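Local coordinates for protein alkaline serine protease AL20 (Nesterenkonia abyssinica, PDB 3CP7) that probably hydrolyses peptide bonds as a secreted, thermostable alkaline serine protease with a trypsin-like fold, at residues Pro3-Asn17 / Gln50-Asp62. Residues are numbered along the deposited sequence; the frame is centred on the assembly and turned at random.
Sequences PADSPHIGKVFFSTN and QFARNFVFAPAYD
K11 lays its aliphatic chain across the phenol ring of Y61, CD sitting over the ring centre at 3.6 Å from the centroid, a CH-pi contact. With CG anti to the backbone N (chi1 -177°) the chain runs straight out to CE, where it bends and carries NZ on to G138 O; Y61 OH is likewise held outside the pair, by Q139. F13, on the same sheet face, brings CZ to within 3.7 Å of Y61 CE2, the ring planes inclined at 59°. On the other face V12 lays CG1 over the F55 ring, 3.5 Å from F55 CE1, while its CG2 meets the edge of F57. Lacking a side chain, G10 lets F57 close in, CE2 lying 3.4 Å from G10 CA. Paired backbone bonds join K11 with A58, F13 with V56 and, past a beta bulge that shifts the register by one, S15 with R53. Beyond the bulge, R53 NH2 donates to N17 OD1 (2.8 Å), somewhat out of both group planes. Because strand 9-16 also bonds to strand 19-27, its pairing with 55-59 joins the first and last strands in sheet order, closing the N-terminal of the two six-stranded antiparallel barrels characteristic of trypsin-like proteases.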
ATOM      1  N   PRO A   3     -23.496  16.130 -14.327  1.00 16.94           N
ATOM      2  CA  PRO A   3     -22.104  15.703 -14.177  1.00 16.58           C
ATOM      3  C   PRO A   3     -21.109  16.680 -14.801  1.00 16.55           C
ATOM      4  O   PRO A   3     -19.967  16.800 -14.306  1.00 15.68           O
ATOM      5  CB  PRO A   3     -22.064  14.363 -14.922  1.00 17.00           C
ATOM      6  CG  PRO A   3     -23.461  13.858 -14.885  1.00 16.96           C
ATOM      7  CD  PRO A   3     -24.362  15.059 -14.853  1.00 16.87           C
ATOM      8  N   ALA A   4     -21.536  17.387 -15.854  1.00 16.15           N
ATOM      9  CA  ALA A   4     -20.649  18.310 -16.571  1.00 14.90           C
ATOM     10  C   ALA A   4     -20.132  19.412 -15.670  1.00 14.48           C
ATOM     11  O   ALA A   4     -19.038  19.921 -15.894  1.00 14.15           O
ATOM     12  CB  ALA A   4     -21.314  18.903 -17.804  1.00 15.42           C
ATOM     13  N   ASP A   5     -20.892  19.755 -14.638  1.00 13.78           N
ATOM     14  CA  ASP A   5     -20.472  20.819 -13.730  1.00 13.85           C
ATOM     15  C   ASP A   5     -19.445  20.404 -12.680  1.00 13.48           C
ATOM     16  O   ASP A   5     -18.892  21.250 -11.997  1.00 13.72           O
ATOM     17  CB  ASP A   5     -21.687  21.472 -13.080  1.00 14.47           C
ATOM     18  CG  ASP A   5     -22.424  22.390 -14.035  1.00 16.46           C
ATOM     19  OD1 ASP A   5     -21.751  23.091 -14.833  1.00 18.27           O
ATOM     20  OD2 ASP A   5     -23.670  22.399 -13.991  1.00 19.36           O
ATOM     21  N   SER A   6     -19.195  19.107 -12.545  1.00 12.39           N
ATOM     22  CA  SER A   6     -18.234  18.618 -11.551  1.00 11.83           C
ATOM     23  C   SER A   6     -17.411  17.477 -12.141  1.00 11.49           C
ATOM     24  O   SER A   6     -17.520  16.336 -11.681  1.00 11.38           O
ATOM     25  CB  SER A   6     -18.963  18.165 -10.276  1.00 12.01           C
ATOM     26  OG  SER A   6     -19.912  17.155 -10.565  1.00 12.76           O
ATOM     27  N   PRO A   7     -16.602  17.762 -13.178  1.00 10.37           N
ATOM     28  CA  PRO A   7     -15.929  16.711 -13.940  1.00 10.59           C
ATOM     29  C   PRO A   7     -14.816  15.976 -13.197  1.00  9.96           C
ATOM     30  O   PRO A   7     -14.338  14.960 -13.691  1.00 10.78           O
ATOM     31  CB  PRO A   7     -15.352  17.463 -15.146  1.00 11.07           C
ATOM     32  CG  PRO A   7     -15.168  18.853 -14.649  1.00 10.86           C
ATOM     33  CD  PRO A   7     -16.323  19.104 -13.737  1.00 10.69           C
ATOM     34  N   HIS A   8     -14.419  16.484 -12.033  1.00  9.51           N
ATOM     35  CA  HIS A   8     -13.509  15.742 -11.173  1.00  9.27           C
ATOM     36  C   HIS A   8     -14.166  14.477 -10.621  1.00  9.26           C
ATOM     37  O   HIS A   8     -13.464  13.525 -10.302  1.00  9.20           O
ATOM     38  CB  HIS A   8     -12.974  16.623 -10.040  1.00  9.20           C
ATOM     39  CG  HIS A   8     -14.023  17.432  -9.338  1.00  9.28           C
ATOM     40  ND1 HIS A   8     -14.656  16.997  -8.193  1.00  8.67           N
ATOM     41  CD2 HIS A   8     -14.540  18.657  -9.606  1.00  9.95           C
ATOM     42  CE1 HIS A   8     -15.514  17.919  -7.784  1.00 10.01           C
ATOM     43  NE2 HIS A   8     -15.456  18.942  -8.623  1.00 11.15           N
ATOM     44  N   ILE A   9     -15.497  14.469 -10.521  1.00  9.24           N
ATOM     45  CA  ILE A   9     -16.220  13.266 -10.073  1.00  8.94           C
ATOM     46  C   ILE A   9     -16.457  12.369 -11.291  1.00  9.33           C
ATOM     47  O   ILE A   9     -16.794  12.866 -12.370  1.00  9.07           O
ATOM     48  CB  ILE A   9     -17.582  13.603  -9.421  1.00  8.95           C
ATOM     49  CG1 ILE A   9     -17.453  14.766  -8.432  1.00  9.59           C
ATOM     50  CG2 ILE A   9     -18.128  12.357  -8.722  1.00  9.45           C
ATOM     51  CD1 ILE A   9     -18.776  15.214  -7.821  1.00  8.82           C
ATOM     52  N   GLY A  10     -16.307  11.060 -11.131  1.00  8.79           N
ATOM     53  CA  GLY A  10     -16.480  10.170 -12.271  1.00  9.09           C
ATOM     54  C   GLY A  10     -16.893   8.775 -11.880  1.00  8.58           C
ATOM     55  O   GLY A  10     -16.941   8.437 -10.689  1.00  8.48           O
ATOM     56  N   LYS A  11     -17.178   7.972 -12.904  1.00  9.02           N
ATOM     57  CA  LYS A  11     -17.641   6.599 -12.734  1.00  9.19           C
ATOM     58  C   LYS A  11     -16.437   5.669 -12.874  1.00  9.34           C
ATOM     59  O   LYS A  11     -15.499   5.979 -13.623  1.00  9.86           O
ATOM     60  CB  LYS A  11     -18.713   6.282 -13.780  1.00  9.39           C
ATOM     61  CG  LYS A  11     -19.343   4.901 -13.661  1.00  8.50           C
ATOM     62  CD  LYS A  11     -20.409   4.733 -14.714  1.00  9.73           C
ATOM     63  CE  LYS A  11     -21.045   3.360 -14.672  1.00  9.91           C
ATOM     64  NZ  LYS A  11     -22.015   3.182 -13.563  1.00  9.74           N
ATOM     65  N   VAL A  12     -16.457   4.552 -12.141  1.00  8.76           N
ATOM     66  CA  VAL A  12     -15.382   3.564 -12.185  1.00  9.54           C
ATOM     67  C   VAL A  12     -15.943   2.248 -12.731  1.00  9.71           C
ATOM     68  O   VAL A  12     -17.056   1.851 -12.370  1.00  9.75           O
ATOM     69  CB  VAL A  12     -14.791   3.337 -10.769  1.00  9.34           C
ATOM     70  CG1 VAL A  12     -13.895   2.123 -10.739  1.00  9.61           C
ATOM     71  CG2 VAL A  12     -14.008   4.559 -10.308  1.00  9.31           C
ATOM     72  N   PHE A  13     -15.180   1.604 -13.613  1.00  9.87           N
ATOM     73  CA  PHE A  13     -15.459   0.238 -14.054  1.00 10.66           C
ATOM     74  C   PHE A  13     -14.275  -0.619 -13.646  1.00 10.55           C
ATOM     75  O   PHE A  13     -13.128  -0.185 -13.722  1.00 11.01           O
ATOM     76  CB  PHE A  13     -15.613   0.170 -15.579  1.00 10.79           C
ATOM     77  CG  PHE A  13     -16.713   1.034 -16.130  1.00 11.29           C
ATOM     78  CD1 PHE A  13     -16.498   2.391 -16.362  1.00 12.04           C
ATOM     79  CD2 PHE A  13     -17.954   0.489 -16.437  1.00 12.64           C
ATOM     80  CE1 PHE A  13     -17.506   3.187 -16.875  1.00 12.88           C
ATOM     81  CE2 PHE A  13     -18.974   1.286 -16.958  1.00 12.41           C
ATOM     82  CZ  PHE A  13     -18.740   2.629 -17.186  1.00 13.22           C
ATOM     83  N   PHE A  14     -14.546  -1.840 -13.206  1.00 11.02           N
ATOM     84  CA  PHE A  14     -13.463  -2.787 -12.927  1.00 11.52           C
ATOM     85  C   PHE A  14     -13.965  -4.219 -13.009  1.00 12.68           C
ATOM     86  O   PHE A  14     -15.171  -4.453 -13.062  1.00 12.39           O
ATOM     87  CB  PHE A  14     -12.795  -2.494 -11.567  1.00 11.84           C
ATOM     88  CG  PHE A  14     -13.667  -2.778 -10.363  1.00 11.77           C
ATOM     89  CD1 PHE A  14     -13.571  -3.996  -9.696  1.00 12.52           C
ATOM     90  CD2 PHE A  14     -14.549  -1.822  -9.883  1.00 12.12           C
ATOM     91  CE1 PHE A  14     -14.360  -4.261  -8.584  1.00 12.78           C
ATOM     92  CE2 PHE A  14     -15.340  -2.084  -8.766  1.00 12.68           C
ATOM     93  CZ  PHE A  14     -15.242  -3.301  -8.115  1.00 12.69           C
ATOM     94  N   SER A  15     -13.031  -5.164 -13.016  1.00 13.37           N
ATOM     95  CA  SER A  15     -13.384  -6.582 -13.061  1.00 14.28           C
ATOM     96  C   SER A  15     -12.643  -7.364 -11.990  1.00 14.63           C
ATOM     97  O   SER A  15     -11.566  -6.969 -11.553  1.00 14.55           O
ATOM     98  CB  SER A  15     -13.064  -7.171 -14.437  1.00 14.48           C
ATOM     99  OG  SER A  15     -13.810  -6.518 -15.446  1.00 15.80           O
ATOM    100  N   THR A  16     -13.247  -8.468 -11.559  1.00 15.73           N
ATOM    101  CA  THR A  16     -12.603  -9.426 -10.664  1.00 16.79           C
ATOM    102  C   THR A  16     -12.895 -10.823 -11.206  1.00 17.85           C
ATOM    103  O   THR A  16     -13.509 -10.961 -12.259  1.00 17.99           O
ATOM    104  CB  THR A  16     -13.137  -9.328  -9.215  1.00 16.81           C
ATOM    105  OG1 THR A  16     -14.468  -9.856  -9.166  1.00 16.85           O
ATOM    106  CG2 THR A  16     -13.141  -7.883  -8.718  1.00 16.55           C
ATOM    107  N   ASN A  17     -12.455 -11.853 -10.487  1.00 19.40           N
ATOM    108  CA  ASN A  17     -12.813 -13.234 -10.821  1.00 20.76           C
ATOM    109  C   ASN A  17     -14.328 -13.467 -10.777  1.00 21.26           C
ATOM    110  O   ASN A  17     -14.833 -14.415 -11.382  1.00 22.10           O
ATOM    111  CB  ASN A  17     -12.115 -14.214  -9.875  1.00 20.91           C
ATOM    112  CG  ASN A  17     -10.625 -14.346 -10.152  1.00 22.50           C
ATOM    113  OD1 ASN A  17     -10.130 -13.948 -11.211  1.00 24.07           O
ATOM    114  ND2 ASN A  17      -9.902 -14.914  -9.194  1.00 24.75           N
ATOM    115  N   GLN A  50      -7.313 -10.235  -3.995  1.00 20.54           N
ATOM    116  CA  GLN A  50      -6.327  -9.582  -4.862  1.00 19.90           C
ATOM    117  C   GLN A  50      -6.838  -8.244  -5.395  1.00 17.95           C
ATOM    118  O   GLN A  50      -7.947  -7.832  -5.069  1.00 17.58           O
ATOM    119  CB  GLN A  50      -5.933 -10.504  -6.013  1.00 20.16           C
ATOM    120  CG  GLN A  50      -7.082 -10.891  -6.941  1.00 21.78           C
ATOM    121  CD  GLN A  50      -6.695 -11.962  -7.959  1.00 22.69           C
ATOM    122  OE1 GLN A  50      -5.526 -12.332  -8.078  1.00 26.19           O
ATOM    123  NE2 GLN A  50      -7.681 -12.452  -8.705  1.00 25.74           N
ATOM    124  N   PHE A  51      -6.023  -7.566  -6.201  1.00 16.36           N
ATOM    125  CA  PHE A  51      -6.431  -6.282  -6.772  1.00 14.99           C
ATOM    126  C   PHE A  51      -7.460  -6.448  -7.885  1.00 14.46           C
ATOM    127  O   PHE A  51      -7.495  -7.474  -8.572  1.00 14.59           O
ATOM    128  CB  PHE A  51      -5.220  -5.492  -7.294  1.00 14.95           C
ATOM    129  CG  PHE A  51      -4.338  -4.958  -6.206  1.00 14.97           C
ATOM    130  CD1 PHE A  51      -3.334  -5.749  -5.647  1.00 15.54           C
ATOM    131  CD2 PHE A  51      -4.534  -3.679  -5.715  1.00 14.49           C
ATOM    132  CE1 PHE A  51      -2.514  -5.260  -4.627  1.00 15.59           C
ATOM    133  CE2 PHE A  51      -3.726  -3.171  -4.702  1.00 15.33           C
ATOM    134  CZ  PHE A  51      -2.707  -3.960  -4.157  1.00 15.07           C
ATOM    135  N   ALA A  52      -8.305  -5.432  -8.044  1.00 13.62           N
ATOM    136  CA  ALA A  52      -9.222  -5.352  -9.166  1.00 13.66           C
ATOM    137  C   ALA A  52      -8.426  -5.304 -10.469  1.00 13.86           C
ATOM    138  O   ALA A  52      -7.280  -4.844 -10.506  1.00 13.80           O
ATOM    139  CB  ALA A  52     -10.090  -4.099  -9.034  1.00 13.69           C
ATOM    140  N   ARG A  53      -9.042  -5.793 -11.536  1.00 13.88           N
ATOM    141  CA  ARG A  53      -8.425  -5.759 -12.848  1.00 14.57           C
ATOM    142  C   ARG A  53      -9.141  -4.753 -13.722  1.00 14.18           C
ATOM    143  O   ARG A  53     -10.333  -4.502 -13.548  1.00 13.85           O
ATOM    144  CB  ARG A  53      -8.462  -7.148 -13.481  1.00 15.14           C
ATOM    145  CG  ARG A  53      -7.523  -8.134 -12.798  1.00 18.12           C
ATOM    146  CD  ARG A  53      -7.503  -9.478 -13.508  1.00 22.39           C
ATOM    147  NE  ARG A  53      -8.438 -10.435 -12.917  1.00 25.58           N
ATOM    148  CZ  ARG A  53      -9.622 -10.764 -13.426  1.00 27.96           C
ATOM    149  NH1 ARG A  53     -10.063 -10.213 -14.554  1.00 29.09           N
ATOM    150  NH2 ARG A  53     -10.373 -11.655 -12.796  1.00 27.90           N
ATOM    151  N   ASN A  54      -8.396  -4.157 -14.645  1.00 14.24           N
ATOM    152  CA  ASN A  54      -8.952  -3.219 -15.621  1.00 14.73           C
ATOM    153  C   ASN A  54      -9.771  -2.088 -15.005  1.00 13.64           C
ATOM    154  O   ASN A  54     -10.847  -1.727 -15.495  1.00 13.95           O
ATOM    155  CB  ASN A  54      -9.735  -3.975 -16.691  1.00 15.69           C
ATOM    156  CG  ASN A  54      -8.861  -4.945 -17.456  1.00 18.05           C
ATOM    157  OD1 ASN A  54      -7.668  -4.701 -17.659  1.00 21.08           O
ATOM    158  ND2 ASN A  54      -9.439  -6.055 -17.864  1.00 21.35           N
ATOM    159  N   PHE A  55      -9.232  -1.533 -13.922  1.00 12.52           N
ATOM    160  CA  PHE A  55      -9.814  -0.371 -13.268  1.00 12.10           C
ATOM    161  C   PHE A  55      -9.723   0.821 -14.206  1.00 11.22           C
ATOM    162  O   PHE A  55      -8.630   1.209 -14.634  1.00 11.48           O
ATOM    163  CB  PHE A  55      -9.076  -0.096 -11.954  1.00 11.45           C
ATOM    164  CG  PHE A  55      -9.653   1.031 -11.121  1.00 11.24           C
ATOM    165  CD1 PHE A  55     -10.313   0.752  -9.932  1.00 11.50           C
ATOM    166  CD2 PHE A  55      -9.469   2.361 -11.489  1.00 11.12           C
ATOM    167  CE1 PHE A  55     -10.818   1.780  -9.131  1.00 12.36           C
ATOM    168  CE2 PHE A  55      -9.967   3.405 -10.704  1.00 10.40           C
ATOM    169  CZ  PHE A  55     -10.648   3.108  -9.518  1.00 11.27           C
ATOM    170  N   VAL A  56     -10.880   1.399 -14.505  1.00 11.47           N
ATOM    171  CA  VAL A  56     -10.968   2.537 -15.412  1.00 11.43           C
ATOM    172  C   VAL A  56     -11.835   3.634 -14.791  1.00 10.72           C
ATOM    173  O   VAL A  56     -12.856   3.340 -14.180  1.00 11.15           O
ATOM    174  CB  VAL A  56     -11.555   2.083 -16.783  1.00 12.40           C
ATOM    175  CG1 VAL A  56     -12.027   3.245 -17.604  1.00 14.79           C
ATOM    176  CG2 VAL A  56     -10.534   1.270 -17.564  1.00 13.43           C
ATOM    177  N   PHE A  57     -11.425   4.882 -14.989  1.00  9.75           N
ATOM    178  CA  PHE A  57     -12.107   6.041 -14.431  1.00  9.98           C
ATOM    179  C   PHE A  57     -12.617   6.923 -15.561  1.00  9.59           C
ATOM    180  O   PHE A  57     -11.866   7.241 -16.482  1.00 10.54           O
ATOM    181  CB  PHE A  57     -11.137   6.842 -13.555  1.00  9.43           C
ATOM    182  CG  PHE A  57     -11.725   8.118 -12.980  1.00  9.17           C
ATOM    183  CD1 PHE A  57     -11.229   9.364 -13.372  1.00  9.36           C
ATOM    184  CD2 PHE A  57     -12.748   8.070 -12.028  1.00  9.05           C
ATOM    185  CE1 PHE A  57     -11.754  10.534 -12.827  1.00  9.32           C
ATOM    186  CE2 PHE A  57     -13.269   9.237 -11.482  1.00  9.55           C
ATOM    187  CZ  PHE A  57     -12.780  10.472 -11.900  1.00  8.66           C
ATOM    188  N   ALA A  58     -13.891   7.296 -15.486  1.00 10.12           N
ATOM    189  CA  ALA A  58     -14.543   8.115 -16.512  1.00 10.17           C
ATOM    190  C   ALA A  58     -15.024   9.431 -15.909  1.00  9.93           C
ATOM    191  O   ALA A  58     -16.122   9.495 -15.349  1.00  9.77           O
ATOM    192  CB  ALA A  58     -15.712   7.352 -17.134  1.00 10.27           C
ATOM    193  N   PRO A  59     -14.200  10.490 -16.014  1.00 10.52           N
ATOM    194  CA  PRO A  59     -14.599  11.785 -15.454  1.00 10.65           C
ATOM    195  C   PRO A  59     -15.872  12.315 -16.100  1.00 10.98           C
ATOM    196  O   PRO A  59     -16.031  12.233 -17.325  1.00 11.71           O
ATOM    197  CB  PRO A  59     -13.424  12.717 -15.794  1.00 10.99           C
ATOM    198  CG  PRO A  59     -12.329  11.853 -16.272  1.00 11.70           C
ATOM    199  CD  PRO A  59     -12.864  10.512 -16.631  1.00 10.61           C
ATOM    200  N   ALA A  60     -16.776  12.852 -15.289  1.00 11.03           N
ATOM    201  CA  ALA A  60     -17.994  13.500 -15.796  1.00 11.05           C
ATOM    202  C   ALA A  60     -18.869  12.566 -16.640  1.00 11.25           C
ATOM    203  O   ALA A  60     -19.608  13.022 -17.521  1.00 11.47           O
ATOM    204  CB  ALA A  60     -17.643  14.788 -16.588  1.00 11.40           C
ATOM    205  N   TYR A  61     -18.802  11.268 -16.358  1.00 11.17           N
ATOM    206  CA  TYR A  61     -19.667  10.284 -17.014  1.00 11.49           C
ATOM    207  C   TYR A  61     -21.129  10.740 -16.962  1.00 11.71           C
ATOM    208  O   TYR A  61     -21.601  11.230 -15.930  1.00 11.32           O
ATOM    209  CB  TYR A  61     -19.519   8.934 -16.311  1.00 11.54           C
ATOM    210  CG  TYR A  61     -20.153   7.770 -17.040  1.00 10.78           C
ATOM    211  CD1 TYR A  61     -21.492   7.455 -16.848  1.00 11.50           C
ATOM    212  CD2 TYR A  61     -19.402   6.967 -17.891  1.00 10.62           C
ATOM    213  CE1 TYR A  61     -22.085   6.389 -17.520  1.00 11.13           C
ATOM    214  CE2 TYR A  61     -19.977   5.887 -18.558  1.00 10.96           C
ATOM    215  CZ  TYR A  61     -21.321   5.608 -18.355  1.00 11.36           C
ATOM    216  OH  TYR A  61     -21.891   4.538 -19.019  1.00 13.67           O
ATOM    217  N   ASP A  62     -21.838  10.588 -18.083  1.00 12.69           N
ATOM    218  CA  ASP A  62     -23.235  11.010 -18.203  1.00 13.79           C
ATOM    219  C   ASP A  62     -23.855  10.244 -19.361  1.00 13.82           C
ATOM    220  O   ASP A  62     -23.707  10.647 -20.517  1.00 13.71           O
ATOM    221  CB  ASP A  62     -23.310  12.522 -18.463  1.00 14.14           C
ATOM    222  CG  ASP A  62     -24.739  13.038 -18.575  1.00 16.85           C
ATOM    223  OD1 ASP A  62     -25.695  12.241 -18.531  1.00 17.84           O
ATOM    224  OD2 ASP A  62     -24.901  14.272 -18.708  1.00 20.32           O
TER
HETATM  225  O   HOH W   1     -23.138  16.159 -18.419  1.00 23.03           O
HETATM  226  O   HOH W   2     -12.209  -6.468 -17.586  1.00 27.21           O
HETATM  227  O   HOH W   3     -10.173 -11.485  -8.785  1.00 19.35           O